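Local atomic coordinates of sigma-C capsid protein (Avian reovirus, PDB entry 2VRS), a protein that forms the homotrimeric fibre of the virion, attaches the virus to host cells and induces apoptosis. Residues C[122-136]-C[184-198]. Residues are numbered along the deposited sequence; the frame is centred on the assembly and turned at random.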
loop_
_atom_site.group_PDB
_atom_site.type_symbol
_atom_site.label_atom_id
_atom_site.label_comp_id
_atom_site.label_asym_id
_atom_site.label_seq_id
_atom_site.Cartn_x
_atom_site.Cartn_y
_atom_site.Cartn_z
ATOM N N LEU C 122 7.474 19.667 -33.021
ATOM C CA LEU C 122 6.911 18.493 -33.653
ATOM C C LEU C 122 5.972 18.985 -34.723
ATOM O O LEU C 122 5.086 19.810 -34.470
ATOM C CB LEU C 122 6.165 17.673 -32.580
ATOM C CG LEU C 122 5.711 16.265 -32.907
ATOM C CD1 LEU C 122 6.886 15.313 -32.902
ATOM C CD2 LEU C 122 4.654 15.825 -31.866
ATOM N N THR C 123 6.187 18.533 -35.958
ATOM C CA THR C 123 5.291 18.900 -37.037
ATOM C C THR C 123 4.121 17.928 -37.023
ATOM O O THR C 123 4.327 16.717 -36.933
ATOM C CB THR C 123 6.016 18.808 -38.397
ATOM O OG1 THR C 123 6.991 19.848 -38.441
ATOM C CG2 THR C 123 5.020 18.966 -39.551
ATOM N N VAL C 124 2.913 18.485 -37.046
ATOM C CA VAL C 124 1.678 17.696 -37.005
ATOM C C VAL C 124 0.914 17.986 -38.277
ATOM O O VAL C 124 1.127 19.021 -38.917
ATOM C CB VAL C 124 0.784 18.000 -35.751
ATOM C CG1 VAL C 124 1.499 17.548 -34.464
ATOM C CG2 VAL C 124 0.390 19.475 -35.678
ATOM N N THR C 125 0.036 17.063 -38.652
ATOM C CA THR C 125 -0.732 17.206 -39.890
ATOM C C THR C 125 -2.230 17.068 -39.700
ATOM O O THR C 125 -2.989 17.214 -40.650
ATOM C CB THR C 125 -0.258 16.198 -40.944
ATOM O OG1 THR C 125 -0.417 14.872 -40.441
ATOM C CG2 THR C 125 1.215 16.409 -41.264
ATOM N N SER C 126 -2.666 16.827 -38.469
ATOM C CA SER C 126 -4.064 16.545 -38.213
ATOM C C SER C 126 -4.519 17.191 -36.911
ATOM O O SER C 126 -3.754 17.941 -36.295
ATOM C CB SER C 126 -4.291 15.030 -38.215
ATOM O OG SER C 126 -5.644 14.733 -37.919
ATOM N N ASN C 127 -5.767 16.941 -36.511
ATOM C CA ASN C 127 -6.308 17.534 -35.278
ATOM C C ASN C 127 -6.005 16.704 -34.010
ATOM O O ASN C 127 -6.319 17.115 -32.893
ATOM C CB ASN C 127 -7.805 17.808 -35.414
ATOM C CG ASN C 127 -8.617 16.539 -35.611
ATOM O OD1 ASN C 127 -8.104 15.525 -36.062
ATOM N ND2 ASN C 127 -9.903 16.608 -35.290
ATOM N N VAL C 128 -5.416 15.535 -34.215
ATOM C CA VAL C 128 -5.030 14.606 -33.132
ATOM C C VAL C 128 -3.685 14.006 -33.536
ATOM O O VAL C 128 -3.439 13.779 -34.725
ATOM C CB VAL C 128 -6.080 13.466 -32.944
ATOM C CG1 VAL C 128 -5.587 12.444 -31.934
ATOM C CG2 VAL C 128 -7.416 14.017 -32.465
ATOM N N VAL C 129 -2.808 13.756 -32.566
ATOM C CA VAL C 129 -1.524 13.134 -32.830
ATOM C C VAL C 129 -1.258 12.073 -31.756
ATOM O O VAL C 129 -1.752 12.200 -30.617
ATOM C CB VAL C 129 -0.386 14.178 -32.852
ATOM C CG1 VAL C 129 -0.228 14.868 -31.477
ATOM C CG2 VAL C 129 0.940 13.571 -33.304
ATOM N N LEU C 130 -0.501 11.040 -32.143
ATOM C CA LEU C 130 -0.035 10.017 -31.228
ATOM C C LEU C 130 1.466 10.190 -31.016
ATOM O O LEU C 130 2.212 10.486 -31.955
ATOM C CB LEU C 130 -0.353 8.622 -31.778
ATOM C CG LEU C 130 -1.732 8.047 -31.457
ATOM C CD1 LEU C 130 -2.943 8.883 -31.904
ATOM C CD2 LEU C 130 -1.822 6.609 -31.999
ATOM N N LEU C 131 1.903 9.999 -29.784
ATOM C CA LEU C 131 3.339 10.175 -29.420
ATOM C C LEU C 131 3.741 8.990 -28.581
ATOM O O LEU C 131 3.162 8.725 -27.534
ATOM C CB LEU C 131 3.520 11.457 -28.617
ATOM C CG LEU C 131 4.922 12.049 -28.563
ATOM C CD1 LEU C 131 5.430 12.325 -30.018
ATOM C CD2 LEU C 131 4.976 13.370 -27.725
ATOM N N THR C 132 4.748 8.286 -29.066
ATOM C CA THR C 132 5.172 7.019 -28.497
ATOM C C THR C 132 6.449 7.166 -27.649
ATOM O O THR C 132 7.402 7.857 -28.034
ATOM C CB THR C 132 5.269 5.938 -29.629
ATOM O OG1 THR C 132 3.946 5.663 -30.101
ATOM C CG2 THR C 132 5.904 4.632 -29.071
ATOM N N PHE C 133 6.458 6.492 -26.488
ATOM C CA PHE C 133 7.555 6.537 -25.498
ATOM C C PHE C 133 7.984 5.085 -25.249
ATOM O O PHE C 133 7.434 4.382 -24.431
ATOM C CB PHE C 133 7.061 7.175 -24.189
ATOM C CG PHE C 133 6.816 8.643 -24.320
ATOM C CD1 PHE C 133 7.855 9.536 -24.067
ATOM C CD2 PHE C 133 5.571 9.110 -24.763
ATOM C CE1 PHE C 133 7.649 10.923 -24.210
ATOM C CE2 PHE C 133 5.345 10.527 -24.951
ATOM C CZ PHE C 133 6.379 11.416 -24.657
ATOM N N ASP C 134 8.994 4.667 -25.987
ATOM C CA ASP C 134 9.560 3.312 -25.893
ATOM C C ASP C 134 10.842 3.420 -25.102
ATOM O O ASP C 134 11.662 4.296 -25.400
ATOM C CB ASP C 134 9.889 2.918 -27.344
ATOM C CG ASP C 134 10.502 1.537 -27.485
ATOM O OD1 ASP C 134 11.065 0.970 -26.531
ATOM O OD2 ASP C 134 10.436 1.041 -28.642
ATOM N N LEU C 135 11.040 2.543 -24.115
ATOM C CA LEU C 135 12.264 2.644 -23.241
ATOM C C LEU C 135 13.559 2.592 -24.051
ATOM O O LEU C 135 14.571 3.163 -23.630
ATOM C CB LEU C 135 12.284 1.556 -22.173
ATOM C CG LEU C 135 11.173 1.530 -21.113
ATOM C CD1 LEU C 135 11.472 0.317 -20.176
ATOM C CD2 LEU C 135 11.131 2.878 -20.351
ATOM N N SER C 136 13.525 1.922 -25.216
ATOM C CA SER C 136 14.700 1.859 -26.110
ATOM C C SER C 136 15.158 3.182 -26.693
ATOM O O SER C 136 16.316 3.282 -27.113
ATOM C CB SER C 136 14.453 0.870 -27.249
ATOM O OG SER C 136 14.450 -0.428 -26.696
ATOM N N ARG C 184 7.316 -2.162 -22.255
ATOM C CA ARG C 184 8.358 -1.153 -22.506
ATOM C C ARG C 184 7.872 0.084 -23.263
ATOM O O ARG C 184 8.645 1.011 -23.470
ATOM C CB ARG C 184 9.538 -1.750 -23.294
ATOM C CG ARG C 184 10.310 -2.818 -22.513
ATOM C CD ARG C 184 11.413 -3.435 -23.403
ATOM N NE ARG C 184 12.429 -2.480 -23.861
ATOM C CZ ARG C 184 13.531 -2.164 -23.194
ATOM N NH1 ARG C 184 13.778 -2.699 -22.013
ATOM N NH2 ARG C 184 14.401 -1.296 -23.713
ATOM N N VAL C 185 6.611 0.100 -23.693
ATOM C CA VAL C 185 6.191 1.126 -24.659
ATOM C C VAL C 185 4.797 1.629 -24.336
ATOM O O VAL C 185 3.859 0.842 -24.263
ATOM C CB VAL C 185 6.152 0.575 -26.141
ATOM C CG1 VAL C 185 5.730 1.675 -27.129
ATOM C CG2 VAL C 185 7.467 -0.040 -26.531
ATOM N N PHE C 186 4.645 2.945 -24.180
ATOM C CA PHE C 186 3.337 3.540 -24.142
ATOM C C PHE C 186 3.211 4.621 -25.195
ATOM O O PHE C 186 4.211 5.179 -25.668
ATOM C CB PHE C 186 2.918 4.077 -22.744
ATOM C CG PHE C 186 3.675 5.307 -22.286
ATOM C CD1 PHE C 186 4.883 5.156 -21.603
ATOM C CD2 PHE C 186 3.123 6.612 -22.450
ATOM C CE1 PHE C 186 5.568 6.261 -21.135
ATOM C CE2 PHE C 186 3.787 7.745 -21.966
ATOM C CZ PHE C 186 5.035 7.569 -21.322
ATOM N N THR C 187 1.978 4.861 -25.586
ATOM C CA THR C 187 1.640 5.897 -26.563
ATOM C C THR C 187 0.550 6.806 -25.983
ATOM O O THR C 187 -0.426 6.335 -25.401
ATOM C CB THR C 187 1.177 5.248 -27.888
ATOM O OG1 THR C 187 2.261 4.449 -28.397
ATOM C CG2 THR C 187 0.777 6.311 -28.919
ATOM N N ILE C 188 0.758 8.107 -26.103
ATOM C CA ILE C 188 -0.260 9.069 -25.729
ATOM C C ILE C 188 -0.951 9.652 -26.968
ATOM O O ILE C 188 -0.323 9.799 -28.022
ATOM C CB ILE C 188 0.328 10.183 -24.843
ATOM C CG1 ILE C 188 1.290 11.068 -25.622
ATOM C CG2 ILE C 188 0.979 9.525 -23.599
ATOM C CD1 ILE C 188 1.789 12.283 -24.816
ATOM N N THR C 189 -2.232 9.977 -26.816
ATOM C CA THR C 189 -3.049 10.555 -27.889
ATOM C C THR C 189 -3.586 11.905 -27.398
ATOM O O THR C 189 -4.156 11.993 -26.298
ATOM C CB THR C 189 -4.233 9.624 -28.174
ATOM O OG1 THR C 189 -3.734 8.356 -28.643
ATOM C CG2 THR C 189 -5.164 10.263 -29.204
ATOM N N PHE C 190 -3.409 12.955 -28.193
ATOM C CA PHE C 190 -3.865 14.276 -27.780
ATOM C C PHE C 190 -4.208 15.216 -28.935
ATOM O O PHE C 190 -3.693 15.048 -30.051
ATOM C CB PHE C 190 -2.856 14.905 -26.787
ATOM C CG PHE C 190 -1.469 15.133 -27.351
ATOM C CD1 PHE C 190 -0.469 14.173 -27.218
ATOM C CD2 PHE C 190 -1.139 16.362 -27.966
ATOM C CE1 PHE C 190 0.821 14.409 -27.720
ATOM C CE2 PHE C 190 0.139 16.581 -28.483
ATOM C CZ PHE C 190 1.121 15.621 -28.343
ATOM N N PRO C 191 -5.118 16.182 -28.680
ATOM C CA PRO C 191 -5.468 17.183 -29.675
ATOM C C PRO C 191 -4.263 18.054 -29.965
ATOM O O PRO C 191 -3.465 18.348 -29.051
ATOM C CB PRO C 191 -6.539 18.043 -28.959
ATOM C CG PRO C 191 -7.021 17.214 -27.836
ATOM C CD PRO C 191 -5.853 16.400 -27.405
ATOM N N THR C 192 -4.144 18.479 -31.222
ATOM C CA THR C 192 -3.055 19.349 -31.661
ATOM C C THR C 192 -3.399 20.848 -31.669
ATOM O O THR C 192 -2.509 21.681 -31.927
ATOM C CB THR C 192 -2.634 18.998 -33.087
ATOM O OG1 THR C 192 -3.758 19.222 -33.959
ATOM C CG2 THR C 192 -2.131 17.545 -33.180
ATOM N N GLY C 193 -4.659 21.186 -31.386
ATOM C CA GLY C 193 -5.080 22.587 -31.272
ATOM C C GLY C 193 -5.482 23.231 -32.596
ATOM O O GLY C 193 -5.602 24.456 -32.673
ATOM N N GLY C 194 -5.668 22.415 -33.632
ATOM C CA GLY C 194 -6.111 22.880 -34.948
ATOM C C GLY C 194 -6.153 21.780 -35.997
ATOM O O GLY C 194 -6.226 20.597 -35.672
ATOM N N ASP C 195 -6.119 22.175 -37.265
ATOM C CA ASP C 195 -6.131 21.235 -38.384
ATOM C C ASP C 195 -4.987 21.537 -39.335
ATOM O O ASP C 195 -4.355 22.599 -39.242
ATOM C CB ASP C 195 -7.478 21.291 -39.127
ATOM C CG ASP C 195 -8.647 20.828 -38.266
ATOM O OD1 ASP C 195 -8.856 19.600 -38.149
ATOM O OD2 ASP C 195 -9.373 21.691 -37.720
ATOM N N GLY C 196 -4.702 20.594 -40.231
ATOM C CA GLY C 196 -3.684 20.793 -41.248
ATOM C C GLY C 196 -2.261 20.747 -40.737
ATOM O O GLY C 196 -2.025 20.457 -39.552
ATOM N N THR C 197 -1.313 21.005 -41.641
ATOM C CA THR C 197 0.115 21.027 -41.302
ATOM C C THR C 197 0.400 22.231 -40.413
ATOM O O THR C 197 -0.063 23.347 -40.676
ATOM C CB THR C 197 1.032 20.997 -42.563
ATOM O OG1 THR C 197 0.934 19.710 -43.198
ATOM C CG2 THR C 197 2.504 21.226 -42.198
ATOM N N ALA C 198 1.149 21.983 -39.341
ATOM C CA ALA C 198 1.426 22.998 -38.342
ATOM C C ALA C 198 2.527 22.483 -37.464
ATOM O O ALA C 198 2.920 21.319 -37.557
ATOM C CB ALA C 198 0.192 23.287 -37.518
HETATM O O HOH W 1 -2.888 20.481 -37.071
HETATM O O HOH W 2 -7.247 19.791 -32.109
HETATM O O HOH W 3 7.785 3.368 -21.681
HETATM O O HOH W 4 11.662 -1.621 -26.402
#
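Val129 lays its CG1 methyl over one face of the Phe190 ring, 3.7 Å from CG1 to the ring centroid, while Leu131 CB lies at that ring's edge. The valine can do so because CG1 sits between the backbone N and the carbonyl carbon (chi1 63°). The same scheme recurs further along the pair, where Phe133 CB lies over a face of the Phe186 ring in a CH-pi contact; the Phe133 and Phe186 rings are nearly parallel, planes at 14°, but slid so far apart that they barely overlap. Between these pairs Ile188 CD1 meets the edge of the Phe133 ring. All these side chains share the buried face, where Leu203 of strand 198-210 touches Leu131 and Phe190, and Trp87 packs edge-to-face with Phe133.

On the other face, Thr132 and Thr187 join hydroxyls, OG1 to OG1 at 2.7 Å, and Leu130 lies beside Thr189. Strands 128-134 and 185-191 run antiparallel at 159°, zipped by paired backbone bonds at Val129-Phe190, Leu131-Ile188 and Phe133-Phe186.

Both ends are closed by polar groups. Thr192 OG1 donates to Ser126 O at 2.7 Å, in the carbonyl plane on a lone pair, and its CG2 methyl packs against Val129 CG1 and meets Val124 tip to tip; one water bridges Ser126 O and Gly196 O. At the far end Arg184 NH2 reaches Ser136 OG at 3.1 Å within the guanidinium plane, while Leu135 CB lies over a guanidinium face. A water joins Arg184 NE to Asp134 OD1, which also accepts from Ser136 N in an Asx turn.

Side chains alternating between a buried apolar face and a mixed, more open one mark two-faced strands of a beta-barrel wall, here neighbours in the antiparallel barrel of the fibre's C-terminal domain.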